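Local coordinates for protein peptidoglycan D,D-transpeptidase PbpA (Mycobacterium tuberculosis, PDB 3UN7) that probably cross-links the peptidoglycan of the cell wall as a serine D,D-transpeptidase, the class of enzyme that penicillin acylates, at residues V390-A399 / P410-Q421. Numbering follows the deposited sequence.
Sequences VQIASKTGTA and PHAWYIAFAPAQ
Y414 lies alongside the neighbouring strand, its ring passing T396, S394 and I392 in turn. With CG anti to the backbone N (chi1 -178°), the ring lies along the sheet: T396 CG2 meets the ring edge at Y414 CD1, 3.2 Å away, S394 CB packs against CE1, and Y414 OH ends 3.4 Å from I392 CG2. Tyrosine suits this place because Y414 OH and S394 OG both hydrogen-bond to E378, which satisfies two buried hydroxyls.

On the other face, A393 CB sits over the F417 ring in a CH-pi contact, 3.7 Å from its centroid; alanine's single methyl fits over the face, offset toward the rim. A399 CB instead meets the W413 ring at its edge, near NE1, whose hydrogen goes to P190 O. Antiparallel backbone hydrogen bonds join the strands; that from W413 N to G397 O is straight (N-H...O angle 179°).

K395, T396 and G397 form the KTG motif of penicillin-binding enzymes. The side chain of K395 bends away to S252, while side-chain-less G397 lies close to S193, the probable acylated serine. The hairpin ends the five-stranded sheet: strand 393-399 is outermost, strand 425-431 flanks 411-418, and helices 317-328 and 364-379 pack against F417.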
loop_
_atom_site.group_PDB
_atom_site.type_symbol
_atom_site.label_atom_id
_atom_site.label_comp_id
_atom_site.label_asym_id
_atom_site.label_seq_id
_atom_site.Cartn_x
_atom_site.Cartn_y
_atom_site.Cartn_z
ATOM N N VAL A 390 16.724 10.447 -12.331
ATOM C CA VAL A 390 16.206 9.813 -11.134
ATOM C C VAL A 390 16.359 8.308 -11.272
ATOM O O VAL A 390 15.781 7.673 -12.167
ATOM C CB VAL A 390 14.737 10.221 -10.805
ATOM C CG1 VAL A 390 14.152 9.306 -9.739
ATOM C CG2 VAL A 390 14.664 11.676 -10.325
ATOM N N GLN A 391 17.178 7.756 -10.388
ATOM C CA GLN A 391 17.417 6.325 -10.334
ATOM C C GLN A 391 16.365 5.678 -9.440
ATOM O O GLN A 391 16.191 6.069 -8.284
ATOM C CB GLN A 391 18.818 6.055 -9.781
ATOM C CG GLN A 391 19.266 4.623 -9.912
ATOM C CD GLN A 391 20.624 4.385 -9.282
ATOM O OE1 GLN A 391 20.852 4.712 -8.111
ATOM N NE2 GLN A 391 21.535 3.804 -10.054
ATOM N N ILE A 392 15.669 4.691 -9.985
ATOM C CA ILE A 392 14.578 4.037 -9.263
ATOM C C ILE A 392 15.016 2.609 -8.967
ATOM O O ILE A 392 15.587 1.954 -9.841
ATOM C CB ILE A 392 13.279 4.019 -10.106
ATOM C CG1 ILE A 392 12.757 5.435 -10.334
ATOM C CG2 ILE A 392 12.185 3.160 -9.445
ATOM C CD1 ILE A 392 11.563 5.504 -11.291
ATOM N N ALA A 393 14.781 2.158 -7.736
ATOM C CA ALA A 393 14.950 0.767 -7.361
ATOM C C ALA A 393 13.542 0.201 -7.348
ATOM O O ALA A 393 12.647 0.794 -6.741
ATOM C CB ALA A 393 15.567 0.657 -5.966
ATOM N N SER A 394 13.337 -0.940 -7.993
ATOM C CA SER A 394 11.996 -1.483 -8.080
ATOM C C SER A 394 11.964 -3.001 -8.154
ATOM O O SER A 394 12.992 -3.652 -8.326
ATOM C CB SER A 394 11.294 -0.902 -9.314
ATOM O OG SER A 394 11.800 -1.503 -10.503
ATOM N N LYS A 395 10.756 -3.552 -8.026
ATOM C CA LYS A 395 10.482 -4.935 -8.379
ATOM C C LYS A 395 9.079 -4.983 -8.993
ATOM O O LYS A 395 8.112 -4.587 -8.341
ATOM C CB LYS A 395 10.558 -5.848 -7.152
ATOM C CG LYS A 395 10.463 -7.349 -7.493
ATOM C CD LYS A 395 11.776 -7.845 -8.107
ATOM C CE LYS A 395 11.696 -9.293 -8.587
ATOM N NZ LYS A 395 10.758 -9.450 -9.727
ATOM N N THR A 396 8.969 -5.456 -10.238
ATOM C CA THR A 396 7.646 -5.621 -10.853
ATOM C C THR A 396 7.327 -7.095 -10.997
ATOM O O THR A 396 8.199 -7.905 -11.335
ATOM C CB THR A 396 7.459 -4.847 -12.207
ATOM O OG1 THR A 396 7.542 -5.736 -13.318
ATOM C CG2 THR A 396 8.456 -3.751 -12.380
ATOM N N GLY A 397 6.089 -7.470 -10.699
ATOM C CA GLY A 397 5.714 -8.870 -10.855
ATOM C C GLY A 397 4.226 -9.082 -11.022
ATOM O O GLY A 397 3.443 -8.126 -11.058
ATOM N N THR A 398 3.856 -10.347 -11.148
ATOM C CA THR A 398 2.467 -10.744 -11.223
ATOM C C THR A 398 2.189 -11.674 -10.066
ATOM O O THR A 398 3.116 -12.195 -9.449
ATOM C CB THR A 398 2.145 -11.513 -12.519
ATOM O OG1 THR A 398 2.892 -12.727 -12.534
ATOM C CG2 THR A 398 2.512 -10.712 -13.729
ATOM N N ALA A 399 0.904 -11.868 -9.791
ATOM C CA ALA A 399 0.447 -12.723 -8.711
ATOM C C ALA A 399 -0.842 -13.423 -9.119
ATOM O O ALA A 399 -1.860 -12.767 -9.345
ATOM C CB ALA A 399 0.223 -11.895 -7.452
ATOM N N PRO A 410 -3.746 -12.822 -13.700
ATOM C CA PRO A 410 -3.045 -12.503 -12.458
ATOM C C PRO A 410 -3.017 -11.007 -12.151
ATOM O O PRO A 410 -3.246 -10.192 -13.040
ATOM C CB PRO A 410 -1.630 -13.022 -12.729
ATOM C CG PRO A 410 -1.818 -14.079 -13.777
ATOM C CD PRO A 410 -2.859 -13.497 -14.662
ATOM N N HIS A 411 -2.750 -10.665 -10.891
ATOM C CA HIS A 411 -2.557 -9.282 -10.472
ATOM C C HIS A 411 -1.214 -8.759 -10.965
ATOM O O HIS A 411 -0.297 -9.539 -11.196
ATOM C CB HIS A 411 -2.578 -9.183 -8.947
ATOM C CG HIS A 411 -3.844 -9.679 -8.318
ATOM N ND1 HIS A 411 -5.089 -9.432 -8.853
ATOM C CD2 HIS A 411 -4.056 -10.386 -7.180
ATOM C CE1 HIS A 411 -6.013 -9.983 -8.082
ATOM N NE2 HIS A 411 -5.412 -10.565 -7.059
ATOM N N ALA A 412 -1.087 -7.440 -11.094
ATOM C CA ALA A 412 0.186 -6.839 -11.482
ATOM C C ALA A 412 0.608 -5.927 -10.353
ATOM O O ALA A 412 -0.169 -5.072 -9.932
ATOM C CB ALA A 412 0.036 -6.055 -12.760
ATOM N N TRP A 413 1.831 -6.128 -9.871
ATOM C CA TRP A 413 2.392 -5.368 -8.774
ATOM C C TRP A 413 3.616 -4.606 -9.252
ATOM O O TRP A 413 4.365 -5.095 -10.102
ATOM C CB TRP A 413 2.902 -6.306 -7.692
ATOM C CG TRP A 413 1.922 -6.914 -6.730
ATOM C CD1 TRP A 413 1.390 -8.170 -6.792
ATOM C CD2 TRP A 413 1.449 -6.336 -5.499
ATOM N NE1 TRP A 413 0.578 -8.399 -5.699
ATOM C CE2 TRP A 413 0.614 -7.294 -4.882
ATOM C CE3 TRP A 413 1.644 -5.094 -4.870
ATOM C CZ2 TRP A 413 -0.044 -7.049 -3.661
ATOM C CZ3 TRP A 413 0.988 -4.845 -3.639
ATOM C CH2 TRP A 413 0.160 -5.822 -3.055
ATOM N N TYR A 414 3.838 -3.436 -8.656
ATOM C CA TYR A 414 5.104 -2.713 -8.774
ATOM C C TYR A 414 5.398 -2.161 -7.393
ATOM O O TYR A 414 4.562 -1.487 -6.812
ATOM C CB TYR A 414 4.953 -1.560 -9.754
ATOM C CG TYR A 414 6.192 -0.715 -10.039
ATOM C CD1 TYR A 414 7.214 -1.186 -10.870
ATOM C CD2 TYR A 414 6.297 0.583 -9.534
ATOM C CE1 TYR A 414 8.321 -0.390 -11.172
ATOM C CE2 TYR A 414 7.381 1.380 -9.820
ATOM C CZ TYR A 414 8.396 0.890 -10.621
ATOM O OH TYR A 414 9.453 1.710 -10.892
ATOM N N ILE A 415 6.570 -2.472 -6.851
ATOM C CA ILE A 415 7.023 -1.831 -5.621
ATOM C C ILE A 415 8.358 -1.148 -5.899
ATOM O O ILE A 415 9.163 -1.663 -6.676
ATOM C CB ILE A 415 7.085 -2.796 -4.405
ATOM C CG1 ILE A 415 8.059 -3.962 -4.640
ATOM C CG2 ILE A 415 5.680 -3.349 -4.092
ATOM C CD1 ILE A 415 8.402 -4.732 -3.352
ATOM N N ALA A 416 8.575 0.023 -5.300
ATOM C CA ALA A 416 9.716 0.841 -5.719
ATOM C C ALA A 416 10.064 1.925 -4.732
ATOM O O ALA A 416 9.268 2.268 -3.864
ATOM C CB ALA A 416 9.456 1.455 -7.108
ATOM N N PHE A 417 11.285 2.430 -4.849
ATOM C CA PHE A 417 11.691 3.624 -4.126
ATOM C C PHE A 417 12.688 4.441 -4.937
ATOM O O PHE A 417 13.313 3.928 -5.859
ATOM C CB PHE A 417 12.184 3.293 -2.707
ATOM C CG PHE A 417 13.365 2.377 -2.653
ATOM C CD1 PHE A 417 14.659 2.897 -2.627
ATOM C CD2 PHE A 417 13.191 0.988 -2.570
ATOM C CE1 PHE A 417 15.765 2.043 -2.541
ATOM C CE2 PHE A 417 14.291 0.134 -2.480
ATOM C CZ PHE A 417 15.579 0.664 -2.465
ATOM N N ALA A 418 12.804 5.723 -4.609
ATOM C CA ALA A 418 13.607 6.647 -5.390
ATOM C C ALA A 418 13.822 7.939 -4.594
ATOM O O ALA A 418 13.030 8.233 -3.713
ATOM C CB ALA A 418 12.900 6.961 -6.723
ATOM N N PRO A 419 14.917 8.688 -4.870
ATOM C CA PRO A 419 16.059 8.274 -5.683
ATOM C C PRO A 419 16.724 7.117 -4.971
ATOM O O PRO A 419 16.786 7.120 -3.737
ATOM C CB PRO A 419 16.984 9.502 -5.653
ATOM C CG PRO A 419 16.101 10.642 -5.302
ATOM C CD PRO A 419 15.090 10.060 -4.361
ATOM N N ALA A 420 17.201 6.124 -5.713
ATOM C CA ALA A 420 17.632 4.884 -5.089
ATOM C C ALA A 420 18.737 5.075 -4.057
ATOM O O ALA A 420 18.820 4.312 -3.092
ATOM C CB ALA A 420 18.064 3.861 -6.146
ATOM N N GLN A 421 19.579 6.085 -4.258
ATOM C CA GLN A 421 20.760 6.268 -3.402
ATOM C C GLN A 421 20.506 7.109 -2.157
ATOM O O GLN A 421 21.319 7.091 -1.225
ATOM C CB GLN A 421 21.928 6.837 -4.193
ATOM C CG GLN A 421 22.679 5.793 -4.976
ATOM C CD GLN A 421 23.768 6.376 -5.834
ATOM O OE1 GLN A 421 23.619 6.481 -7.049
ATOM N NE2 GLN A 421 24.879 6.750 -5.216
#